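Local coordinates for ribonucleotide monophosphatase NagD (Escherichia coli, PDB 2C4N), which probably dephosphorylates a broad range of nucleotides, as well as polyphosphate and glucose 1-phosphate, with a divalent metal such as magnesium as cofactor, at residues Val39-Gln50 with Val63-Met73; Ile10-Ala20 with Leu52-Val61. All coordinates share one frame; numbering follows the deposited sequence.

Interaction 1: residues Val39-Gln50 with Val63-Met73; sequences VLLTNYPSQTGQ and VPDSVFYTSAM. With PO4 (phosphate ion), chain D.
Phe68 carries Val67 CG2 on one face of its ring, 4.0 Å above the plane and offset toward the rim, while Leu40 and Gly49 O approach obliquely. Leu40 CD1 touches both side chains, 3.7 Å from Phe68 CE2 and also against Val67 CG2. At Tyr69, Val39 CG1 packs on CB and Leu41 CD1 lies near ring atom CD2, both oblique to the ring, and the hydroxyl goes on to Asp77. Tyr44 uses its edge instead: phosphate O4 and Thr42 OG1 both lie near the ring plane, with Tyr44 CD1 3.1 Å from O4.

Between the Phe68 and Tyr69 layers, strands 39-42 and 68-70 run nearly parallel, at 26°. Leu40 N bonds to Val67 O at 2.8 Å, Leu40 O accepts from Tyr69 N, and Thr42 N reaches Tyr69 O. Leu40, Thr42, Phe68 and Thr70 share one face, where Phe68 and Thr70 touch Leu52 of helix 49-58 and Leu40 reaches Leu28 of helix 24-33; Leu41 and Tyr69 turn to helix 180-189. Past the strands, Ser71 OG, turned between its own backbone N and carbonyl carbon (chi1 59°), donates to Asn43 O at 2.6 Å from above the carbonyl plane. Thr70 OG1 accepts from Met73 N, a capping box that starts helix 71-80, and a water links the same oxygen to Gln47 O.

The strand end is also a phosphate cradle. Asn43 N donates to phosphate O2 at 3.0 Å, and Thr42 OG1, anti to its own backbone nitrogen (chi1 178°), faces the anion while accepting from Tyr44 N in an ST turn. Thr42 and Asn43 probably bind substrate. The chemistry is thus divided: apolar packing and strand bonds fix the sheet edge; hydroxyls and backbone amides shape the turns that receive an anion.

Interaction 2: residues Ile10-Ala20 with Leu52-Val61; sequences IDGVLMHDNVA and LANRFATAGV. With MG (magnesium ion), chain B; PO4 (phosphate ion), chain D.
Arg55 crosses from helix 49-58 to Asp11 and Asp17 on an almost straight side chain. Beyond CB, CG departs opposite the backbone nitrogen (chi1 172°), and the chain stays extended to NE; CG and NE pass the methyl CE of Met15. NE donates to Asp17 O at 3.1 Å. NH2, which lies near Met15 CB, donates to that same oxygen at 2.7 Å, a side-on grip from one face of the carbonyl, and also to Asp11 OD1 at 2.8 Å, in a salt bridge that lies in the guanidinium plane and meets the carboxylate oxygen nearly along its C-O bond. NH1 holds a water that donates to Asp11 OD2, tying both carboxylate oxygens to the arginine. A methionine here would probably leave Asp11 without its charged mate and Asp17 O without its two-nitrogen clasp, letting the carboxylate turn more freely.

On the apolar side, Met15 SD sits over the centre of the Phe56 ring, 4.3 Å from the centroid, a Met-aromatic contact; the bend at chi2 brings SD there, and the bend at chi3 turns CE to Ala59 CB. Ile10 CG2 and Leu14 CD1 meet the ring edge, and Ala20 CB rests on Val61 CG2.

Ile10 O accepts from the backbone nitrogens of Val13, Leu14 and Met15, and the hairpin 15-20 follows through a type II' turn. Together with Asp11 O on magnesium at 2.2 Å, this is the DxD loop, squiggle and flap of the HAD phosphatases, in which Arg55 probably orients Asp11, the likely acid-base residue, for proton transfer.

In the fold
Helix 49-58 serves both interactions: its first two residues belong to interaction 1 and residues from Leu52 on to interaction 2; the centres of the two contacts lie about 12 Å apart. Phe56, from the helix, and Phe68, from strand 68-70, meet edge-to-face between helix and sheet. A probable hydrogen bond from Ile10 N to Leu41 O, 3.0 Å long, joins the residue after strand 5-9 to strand 38-42, and Gln47 OE1 makes a weak bond to Arg55 NH1. The two contacts converge on one phosphate. Interaction 1 brings Thr42 and Asn43, Asp11 N donates to O1 from interaction 2, and Lys176 adds its NZ. Phosphate O3 binds magnesium, whose protein ligands are Asp9, Asp11 and Asp201.

Interaction 1: residues Val39-Gln50 with Val63-Met73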
loop_
_atom_site.group_PDB
_atom_site.type_symbol
_atom_site.label_atom_id
_atom_site.label_comp_id
_atom_site.label_asym_id
_atom_site.label_seq_id
_atom_site.Cartn_x
_atom_site.Cartn_y
_atom_site.Cartn_z
ATOM N N VAL A 39 -22.752 12.139 -24.539
ATOM C CA VAL A 39 -21.677 12.770 -23.791
ATOM C C VAL A 39 -20.384 12.053 -24.156
ATOM O O VAL A 39 -20.308 10.823 -24.078
ATOM C CB VAL A 39 -21.895 12.658 -22.265
ATOM C CG1 VAL A 39 -20.632 13.056 -21.524
ATOM C CG2 VAL A 39 -23.048 13.555 -21.838
ATOM N N LEU A 40 -19.388 12.820 -24.588
ATOM C CA LEU A 40 -18.087 12.261 -24.928
ATOM C C LEU A 40 -17.221 12.574 -23.718
ATOM O O LEU A 40 -16.886 13.725 -23.445
ATOM C CB LEU A 40 -17.538 12.907 -26.202
ATOM C CG LEU A 40 -18.423 12.681 -27.436
ATOM C CD1 LEU A 40 -17.684 13.162 -28.683
ATOM C CD2 LEU A 40 -18.782 11.197 -27.567
ATOM N N LEU A 41 -16.876 11.521 -22.993
ATOM C CA LEU A 41 -16.124 11.627 -21.755
ATOM C C LEU A 41 -14.626 11.372 -21.829
ATOM O O LEU A 41 -14.160 10.513 -22.574
ATOM C CB LEU A 41 -16.740 10.657 -20.741
ATOM C CG LEU A 41 -16.170 10.594 -19.322
ATOM C CD1 LEU A 41 -16.648 11.805 -18.533
ATOM C CD2 LEU A 41 -16.625 9.305 -18.648
ATOM N N THR A 42 -13.876 12.147 -21.054
ATOM C CA THR A 42 -12.440 11.948 -20.959
ATOM C C THR A 42 -12.004 12.277 -19.544
ATOM O O THR A 42 -12.476 13.240 -18.942
ATOM C CB THR A 42 -11.623 12.806 -21.944
ATOM O OG1 THR A 42 -10.229 12.557 -21.716
ATOM C CG2 THR A 42 -11.905 14.291 -21.763
ATOM N N ASN A 43 -11.102 11.459 -19.011
ATOM C CA ASN A 43 -10.600 11.648 -17.660
ATOM C C ASN A 43 -9.585 12.770 -17.563
ATOM O O ASN A 43 -9.259 13.214 -16.461
ATOM C CB ASN A 43 -9.966 10.353 -17.164
ATOM C CG ASN A 43 -10.650 9.815 -15.939
ATOM O OD1 ASN A 43 -11.861 9.969 -15.782
ATOM N ND2 ASN A 43 -9.889 9.152 -15.074
ATOM N N TYR A 44 -9.083 13.237 -18.702
ATOM C CA TYR A 44 -8.088 14.292 -18.674
ATOM C C TYR A 44 -8.707 15.684 -18.644
ATOM O O TYR A 44 -9.698 15.963 -19.311
ATOM C CB TYR A 44 -7.085 14.086 -19.819
ATOM C CG TYR A 44 -6.290 12.802 -19.595
ATOM C CD1 TYR A 44 -6.762 11.572 -20.063
ATOM C CD2 TYR A 44 -5.117 12.804 -18.830
ATOM C CE1 TYR A 44 -6.092 10.380 -19.775
ATOM C CE2 TYR A 44 -4.442 11.615 -18.537
ATOM C CZ TYR A 44 -4.934 10.407 -19.011
ATOM O OH TYR A 44 -4.270 9.230 -18.713
ATOM N N PRO A 45 -8.133 16.569 -17.820
ATOM C CA PRO A 45 -8.563 17.951 -17.607
ATOM C C PRO A 45 -7.952 19.077 -18.410
ATOM O O PRO A 45 -8.316 20.229 -18.203
ATOM C CB PRO A 45 -8.270 18.143 -16.135
ATOM C CG PRO A 45 -6.905 17.459 -16.028
ATOM C CD PRO A 45 -7.090 16.192 -16.844
ATOM N N SER A 46 -7.035 18.766 -19.314
ATOM C CA SER A 46 -6.350 19.818 -20.067
ATOM C C SER A 46 -7.101 20.530 -21.192
ATOM O O SER A 46 -6.831 21.703 -21.462
ATOM C CB SER A 46 -5.038 19.271 -20.638
ATOM O OG SER A 46 -4.181 18.783 -19.615
ATOM N N GLN A 47 -8.046 19.858 -21.841
ATOM C CA GLN A 47 -8.724 20.494 -22.964
ATOM C C GLN A 47 -10.114 21.042 -22.691
ATOM O O GLN A 47 -10.857 20.496 -21.886
ATOM C CB GLN A 47 -8.781 19.514 -24.136
ATOM C CG GLN A 47 -7.412 19.030 -24.599
ATOM C CD GLN A 47 -7.465 18.147 -25.838
ATOM O OE1 GLN A 47 -7.860 16.983 -25.773
ATOM N NE2 GLN A 47 -7.067 18.705 -26.978
ATOM N N THR A 48 -10.459 22.133 -23.372
ATOM C CA THR A 48 -11.782 22.735 -23.240
ATOM C C THR A 48 -12.658 22.005 -24.250
ATOM O O THR A 48 -12.148 21.267 -25.094
ATOM C CB THR A 48 -11.777 24.226 -23.637
ATOM O OG1 THR A 48 -11.394 24.338 -25.016
ATOM C CG2 THR A 48 -10.799 25.017 -22.781
ATOM N N GLY A 49 -13.965 22.218 -24.172
ATOM C CA GLY A 49 -14.854 21.573 -25.116
ATOM C C GLY A 49 -14.488 21.967 -26.540
ATOM O O GLY A 49 -14.495 21.131 -27.445
ATOM N N GLN A 50 -14.114 23.221 -26.740
ATOM C CA GLN A 50 -13.768 23.687 -28.070
ATOM C C GLN A 50 -12.491 23.058 -28.548
ATOM O O GLN A 50 -12.378 22.721 -29.693
ATOM C CB GLN A 50 -13.711 25.212 -28.138
ATOM C CG GLN A 50 -13.633 25.809 -29.537
ATOM C CD GLN A 50 -14.869 25.508 -30.396
ATOM O OE1 GLN A 50 -15.916 26.119 -30.226
ATOM N NE2 GLN A 50 -14.731 24.570 -31.311
ATOM N N VAL A 63 -18.502 17.105 -34.342
ATOM C CA VAL A 63 -19.465 17.071 -33.245
ATOM C C VAL A 63 -19.469 18.432 -32.555
ATOM O O VAL A 63 -18.517 19.198 -32.672
ATOM C CB VAL A 63 -19.114 15.980 -32.199
ATOM C CG1 VAL A 63 -19.251 14.598 -32.815
ATOM C CG2 VAL A 63 -17.701 16.187 -31.682
ATOM N N PRO A 64 -20.555 18.755 -31.842
ATOM C CA PRO A 64 -20.705 20.025 -31.122
ATOM C C PRO A 64 -19.796 20.098 -29.892
ATOM O O PRO A 64 -19.439 19.065 -29.319
ATOM C CB PRO A 64 -22.181 20.023 -30.725
ATOM C CG PRO A 64 -22.823 19.085 -31.716
ATOM C CD PRO A 64 -21.813 17.993 -31.829
ATOM N N ASP A 65 -19.422 21.313 -29.499
ATOM C CA ASP A 65 -18.585 21.542 -28.312
ATOM C C ASP A 65 -19.286 20.999 -27.076
ATOM O O ASP A 65 -18.662 20.481 -26.146
ATOM C CB ASP A 65 -18.399 23.043 -28.068
ATOM C CG ASP A 65 -17.437 23.685 -29.029
ATOM O OD1 ASP A 65 -17.176 23.102 -30.101
ATOM O OD2 ASP A 65 -16.955 24.794 -28.710
ATOM N N SER A 66 -20.603 21.159 -27.081
ATOM C CA SER A 66 -21.462 20.772 -25.973
ATOM C C SER A 66 -21.481 19.315 -25.546
ATOM O O SER A 66 -21.860 19.018 -24.414
ATOM C CB SER A 66 -22.898 21.195 -26.272
ATOM O OG SER A 66 -23.423 20.481 -27.379
ATOM N N VAL A 67 -21.096 18.400 -26.429
ATOM C CA VAL A 67 -21.129 16.995 -26.054
ATOM C C VAL A 67 -19.966 16.565 -25.176
ATOM O O VAL A 67 -20.072 15.564 -24.472
ATOM C CB VAL A 67 -21.190 16.053 -27.290
ATOM C CG1 VAL A 67 -22.433 16.348 -28.100
ATOM C CG2 VAL A 67 -19.931 16.195 -28.141
ATOM N N PHE A 68 -18.870 17.322 -25.183
ATOM C CA PHE A 68 -17.712 16.947 -24.374
ATOM C C PHE A 68 -17.855 17.188 -22.879
ATOM O O PHE A 68 -18.443 18.175 -22.440
ATOM C CB PHE A 68 -16.448 17.659 -24.876
ATOM C CG PHE A 68 -16.052 17.262 -26.260
ATOM C CD1 PHE A 68 -16.420 18.039 -27.358
ATOM C CD2 PHE A 68 -15.367 16.068 -26.478
ATOM C CE1 PHE A 68 -16.115 17.624 -28.656
ATOM C CE2 PHE A 68 -15.061 15.649 -27.767
ATOM C CZ PHE A 68 -15.437 16.429 -28.858
ATOM N N TYR A 69 -17.313 16.261 -22.095
ATOM C CA TYR A 69 -17.342 16.378 -20.643
ATOM C C TYR A 69 -16.010 15.837 -20.139
ATOM O O TYR A 69 -15.708 14.657 -20.308
ATOM C CB TYR A 69 -18.504 15.568 -20.055
ATOM C CG TYR A 69 -18.898 15.996 -18.662
ATOM C CD1 TYR A 69 -19.218 17.327 -18.389
ATOM C CD2 TYR A 69 -18.957 15.076 -17.615
ATOM C CE1 TYR A 69 -19.589 17.736 -17.104
ATOM C CE2 TYR A 69 -19.326 15.471 -16.327
ATOM C CZ TYR A 69 -19.640 16.801 -16.078
ATOM O OH TYR A 69 -20.005 17.199 -14.809
ATOM N N THR A 70 -15.206 16.710 -19.543
ATOM C CA THR A 70 -13.899 16.318 -19.032
ATOM C C THR A 70 -13.908 16.292 -17.511
ATOM O O THR A 70 -14.850 16.767 -16.877
ATOM C CB THR A 70 -12.820 17.322 -19.457
ATOM O OG1 THR A 70 -12.995 18.535 -18.716
ATOM C CG2 THR A 70 -12.932 17.632 -20.947
ATOM N N SER A 71 -12.843 15.748 -16.929
ATOM C CA SER A 71 -12.735 15.688 -15.478
ATOM C C SER A 71 -12.629 17.091 -14.890
ATOM O O SER A 71 -12.875 17.280 -13.703
ATOM C CB SER A 71 -11.519 14.855 -15.058
ATOM O OG SER A 71 -10.320 15.393 -15.578
ATOM N N ALA A 72 -12.259 18.071 -15.714
ATOM C CA ALA A 72 -12.142 19.452 -15.239
ATOM C C ALA A 72 -13.538 20.040 -15.095
ATOM O O ALA A 72 -13.849 20.711 -14.115
ATOM C CB ALA A 72 -11.301 20.293 -16.213
ATOM N N MET A 73 -14.379 19.778 -16.086
ATOM C CA MET A 73 -15.761 20.245 -16.063
ATOM C C MET A 73 -16.496 19.569 -14.912
ATOM O O MET A 73 -17.254 20.206 -14.188
ATOM C CB MET A 73 -16.444 19.905 -17.389
ATOM C CG MET A 73 -15.793 20.564 -18.598
ATOM S SD MET A 73 -16.548 20.012 -20.125
ATOM C CE MET A 73 -15.541 20.849 -21.355
HETATM P P PO4 D . -9.810 8.835 -21.665
HETATM O O1 PO4 D . -10.646 9.583 -22.636
HETATM O O2 PO4 D . -10.475 8.824 -20.340
HETATM O O3 PO4 D . -9.624 7.453 -22.134
HETATM O O4 PO4 D . -8.482 9.493 -21.553
HETATM O O HOH W 1 -12.126 20.762 -19.721
#

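Interaction 2: residues Ile10-Ala20 with Leu52-Val61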
loop_
_atom_site.group_PDB
_atom_site.type_symbol
_atom_site.label_atom_id
_atom_site.label_comp_id
_atom_site.label_asym_id
_atom_site.label_seq_id
_atom_site.Cartn_x
_atom_site.Cartn_y
_atom_site.Cartn_z
ATOM N N ILE A 10 -13.506 8.716 -24.860
ATOM C CA ILE A 10 -12.779 9.220 -26.022
ATOM C C ILE A 10 -11.535 8.445 -26.440
ATOM O O ILE A 10 -11.523 7.793 -27.484
ATOM C CB ILE A 10 -12.403 10.714 -25.810
ATOM C CG1 ILE A 10 -13.684 11.554 -25.809
ATOM C CG2 ILE A 10 -11.436 11.190 -26.900
ATOM C CD1 ILE A 10 -13.482 13.012 -25.431
ATOM N N ASP A 11 -10.489 8.508 -25.627
ATOM C CA ASP A 11 -9.236 7.840 -25.965
ATOM C C ASP A 11 -9.292 6.318 -25.996
ATOM O O ASP A 11 -9.731 5.682 -25.047
ATOM C CB ASP A 11 -8.141 8.331 -25.018
ATOM C CG ASP A 11 -7.877 9.819 -25.180
ATOM O OD1 ASP A 11 -7.479 10.224 -26.291
ATOM O OD2 ASP A 11 -8.082 10.581 -24.212
ATOM N N GLY A 12 -8.844 5.740 -27.108
ATOM C CA GLY A 12 -8.857 4.294 -27.249
ATOM C C GLY A 12 -10.201 3.777 -27.729
ATOM O O GLY A 12 -10.384 2.574 -27.908
ATOM N N VAL A 13 -11.140 4.695 -27.942
ATOM C CA VAL A 13 -12.484 4.354 -28.393
ATOM C C VAL A 13 -12.848 5.135 -29.660
ATOM O O VAL A 13 -13.206 4.551 -30.683
ATOM C CB VAL A 13 -13.532 4.682 -27.301
ATOM C CG1 VAL A 13 -14.934 4.363 -27.808
ATOM C CG2 VAL A 13 -13.224 3.890 -26.024
ATOM N N LEU A 14 -12.744 6.458 -29.584
ATOM C CA LEU A 14 -13.077 7.320 -30.711
ATOM C C LEU A 14 -11.816 7.887 -31.342
ATOM O O LEU A 14 -11.764 8.134 -32.552
ATOM C CB LEU A 14 -13.977 8.471 -30.238
ATOM C CG LEU A 14 -15.343 8.057 -29.672
ATOM C CD1 LEU A 14 -16.099 9.275 -29.153
ATOM C CD2 LEU A 14 -16.144 7.364 -30.759
ATOM N N MET A 15 -10.818 8.102 -30.512
ATOM C CA MET A 15 -9.530 8.625 -30.945
ATOM C C MET A 15 -8.327 7.794 -30.503
ATOM O O MET A 15 -8.264 7.339 -29.416
ATOM C CB MET A 15 -9.336 10.049 -30.466
ATOM C CG MET A 15 -10.395 10.975 -30.880
ATOM S SD MET A 15 -10.438 11.403 -32.588
ATOM C CE MET A 15 -9.208 12.414 -32.530
ATOM N N HIS A 16 -7.355 7.671 -31.389
ATOM C CA HIS A 16 -6.014 7.374 -31.012
ATOM C C HIS A 16 -5.128 8.558 -31.193
ATOM O O HIS A 16 -4.740 8.906 -32.251
ATOM C CB HIS A 16 -5.439 6.180 -31.727
ATOM C CG HIS A 16 -6.106 4.893 -31.401
ATOM N ND1 HIS A 16 -6.674 4.099 -32.354
ATOM C CD2 HIS A 16 -6.278 4.257 -30.236
ATOM C CE1 HIS A 16 -7.174 3.030 -31.790
ATOM N NE2 HIS A 16 -6.953 3.106 -30.502
ATOM N N ASP A 17 -4.890 9.167 -30.064
ATOM C CA ASP A 17 -4.310 10.427 -30.025
ATOM C C ASP A 17 -5.048 11.415 -30.889
ATOM O O ASP A 17 -6.144 11.759 -30.652
ATOM C CB ASP A 17 -2.900 10.303 -30.546
ATOM C CG ASP A 17 -1.943 10.866 -29.658
ATOM O OD1 ASP A 17 -1.624 12.068 -29.797
ATOM O OD2 ASP A 17 -1.491 10.091 -28.793
ATOM N N ASN A 18 -4.395 11.829 -31.930
ATOM C CA ASN A 18 -4.992 12.762 -32.828
ATOM C C ASN A 18 -5.600 12.205 -34.107
ATOM O O ASN A 18 -6.040 12.928 -34.952
ATOM C CB ASN A 18 -4.125 13.990 -32.989
ATOM C CG ASN A 18 -3.917 14.757 -31.673
ATOM O OD1 ASN A 18 -4.762 14.787 -30.802
ATOM N ND2 ASN A 18 -2.791 15.384 -31.562
ATOM N N VAL A 19 -5.698 10.890 -34.125
ATOM C CA VAL A 19 -6.237 10.144 -35.257
ATOM C C VAL A 19 -7.522 9.437 -34.838
ATOM O O VAL A 19 -7.563 8.760 -33.812
ATOM C CB VAL A 19 -5.231 9.088 -35.764
ATOM C CG1 VAL A 19 -5.856 8.265 -36.877
ATOM C CG2 VAL A 19 -3.971 9.768 -36.268
ATOM N N ALA A 20 -8.571 9.594 -35.637
ATOM C CA ALA A 20 -9.846 8.973 -35.321
ATOM C C ALA A 20 -9.826 7.474 -35.550
ATOM O O ALA A 20 -9.130 6.972 -36.439
ATOM C CB ALA A 20 -10.961 9.599 -36.154
ATOM N N LEU A 52 -11.412 20.142 -27.792
ATOM C CA LEU A 52 -11.764 18.777 -28.151
ATOM C C LEU A 52 -12.507 18.720 -29.473
ATOM O O LEU A 52 -12.253 17.837 -30.287
ATOM C CB LEU A 52 -12.599 18.143 -27.038
ATOM C CG LEU A 52 -11.765 17.767 -25.806
ATOM C CD1 LEU A 52 -12.676 17.477 -24.625
ATOM C CD2 LEU A 52 -10.896 16.561 -26.138
ATOM N N ALA A 53 -13.418 19.663 -29.694
ATOM C CA ALA A 53 -14.165 19.694 -30.949
ATOM C C ALA A 53 -13.200 19.952 -32.110
ATOM O O ALA A 53 -13.338 19.361 -33.181
ATOM C CB ALA A 53 -15.244 20.778 -30.899
ATOM N N ASN A 54 -12.262 20.840 -31.904
ATOM C CA ASN A 54 -11.271 21.090 -32.908
ATOM C C ASN A 54 -10.371 19.887 -33.207
ATOM O O ASN A 54 -10.075 19.598 -34.319
ATOM C CB ASN A 54 -10.446 22.302 -32.580
ATOM C CG ASN A 54 -11.239 23.566 -32.622
ATOM O OD1 ASN A 54 -12.327 23.562 -33.098
ATOM N ND2 ASN A 54 -10.678 24.629 -32.125
ATOM N N ARG A 55 -9.974 19.207 -32.145
ATOM C CA ARG A 55 -9.157 18.002 -32.272
ATOM C C ARG A 55 -9.916 16.952 -33.083
ATOM O O ARG A 55 -9.353 16.310 -33.970
ATOM C CB ARG A 55 -8.826 17.457 -30.879
ATOM C CG ARG A 55 -8.142 16.099 -30.865
ATOM C CD ARG A 55 -7.993 15.607 -29.431
ATOM N NE ARG A 55 -7.602 14.201 -29.347
ATOM C CZ ARG A 55 -7.711 13.472 -28.242
ATOM N NH1 ARG A 55 -8.196 14.020 -27.135
ATOM N NH2 ARG A 55 -7.352 12.196 -28.241
ATOM N N PHE A 56 -11.201 16.784 -32.779
ATOM C CA PHE A 56 -12.043 15.820 -33.485
ATOM C C PHE A 56 -12.233 16.222 -34.947
ATOM O O PHE A 56 -12.140 15.389 -35.850
ATOM C CB PHE A 56 -13.415 15.715 -32.813
ATOM C CG PHE A 56 -13.505 14.636 -31.759
ATOM C CD1 PHE A 56 -12.626 14.615 -30.681
ATOM C CD2 PHE A 56 -14.474 13.643 -31.850
ATOM C CE1 PHE A 56 -12.712 13.614 -29.700
ATOM C CE2 PHE A 56 -14.571 12.641 -30.881
ATOM C CZ PHE A 56 -13.685 12.628 -29.802
ATOM N N ALA A 57 -12.502 17.502 -35.171
ATOM C CA ALA A 57 -12.710 18.013 -36.522
ATOM C C ALA A 57 -11.439 17.867 -37.358
ATOM O O ALA A 57 -11.500 17.540 -38.541
ATOM C CB ALA A 57 -13.148 19.471 -36.466
ATOM N N THR A 58 -10.290 18.112 -36.742
ATOM C CA THR A 58 -9.013 17.984 -37.437
ATOM C C THR A 58 -8.844 16.533 -37.884
ATOM O O THR A 58 -8.244 16.251 -38.925
ATOM C CB THR A 58 -7.834 18.367 -36.513
ATOM O OG1 THR A 58 -7.949 19.743 -36.129
ATOM C CG2 THR A 58 -6.503 18.147 -37.221
ATOM N N ALA A 59 -9.392 15.616 -37.091
ATOM C CA ALA A 59 -9.307 14.187 -37.379
ATOM C C ALA A 59 -10.428 13.721 -38.299
ATOM O O ALA A 59 -10.527 12.538 -38.621
ATOM C CB ALA A 59 -9.338 13.390 -36.078
ATOM N N GLY A 60 -11.286 14.649 -38.708
ATOM C CA GLY A 60 -12.373 14.293 -39.602
ATOM C C GLY A 60 -13.695 13.925 -38.954
ATOM O O GLY A 60 -14.595 13.448 -39.640
ATOM N N VAL A 61 -13.824 14.139 -37.646
ATOM C CA VAL A 61 -15.065 13.828 -36.937
ATOM C C VAL A 61 -15.708 15.125 -36.451
ATOM O O VAL A 61 -15.122 15.858 -35.654
ATOM C CB VAL A 61 -14.810 12.918 -35.712
ATOM C CG1 VAL A 61 -16.138 12.538 -35.073
ATOM C CG2 VAL A 61 -14.035 11.673 -36.131
HETATM MG MG MG B . -10.048 5.367 -22.876
HETATM P P PO4 D . -9.810 8.835 -21.665
HETATM O O1 PO4 D . -10.646 9.583 -22.636
HETATM O O2 PO4 D . -10.475 8.824 -20.340
HETATM O O3 PO4 D . -9.624 7.453 -22.134
HETATM O O4 PO4 D . -8.482 9.493 -21.553
HETATM O O HOH W 2 -9.150 13.090 -24.625
HETATM O O HOH W 3 -6.749 15.700 -34.246
HETATM O O HOH W 4 -8.508 10.823 -38.353
HETATM O O HOH W 5 -10.643 4.583 -20.778
HETATM O O HOH W 6 -7.842 4.613 -22.715
#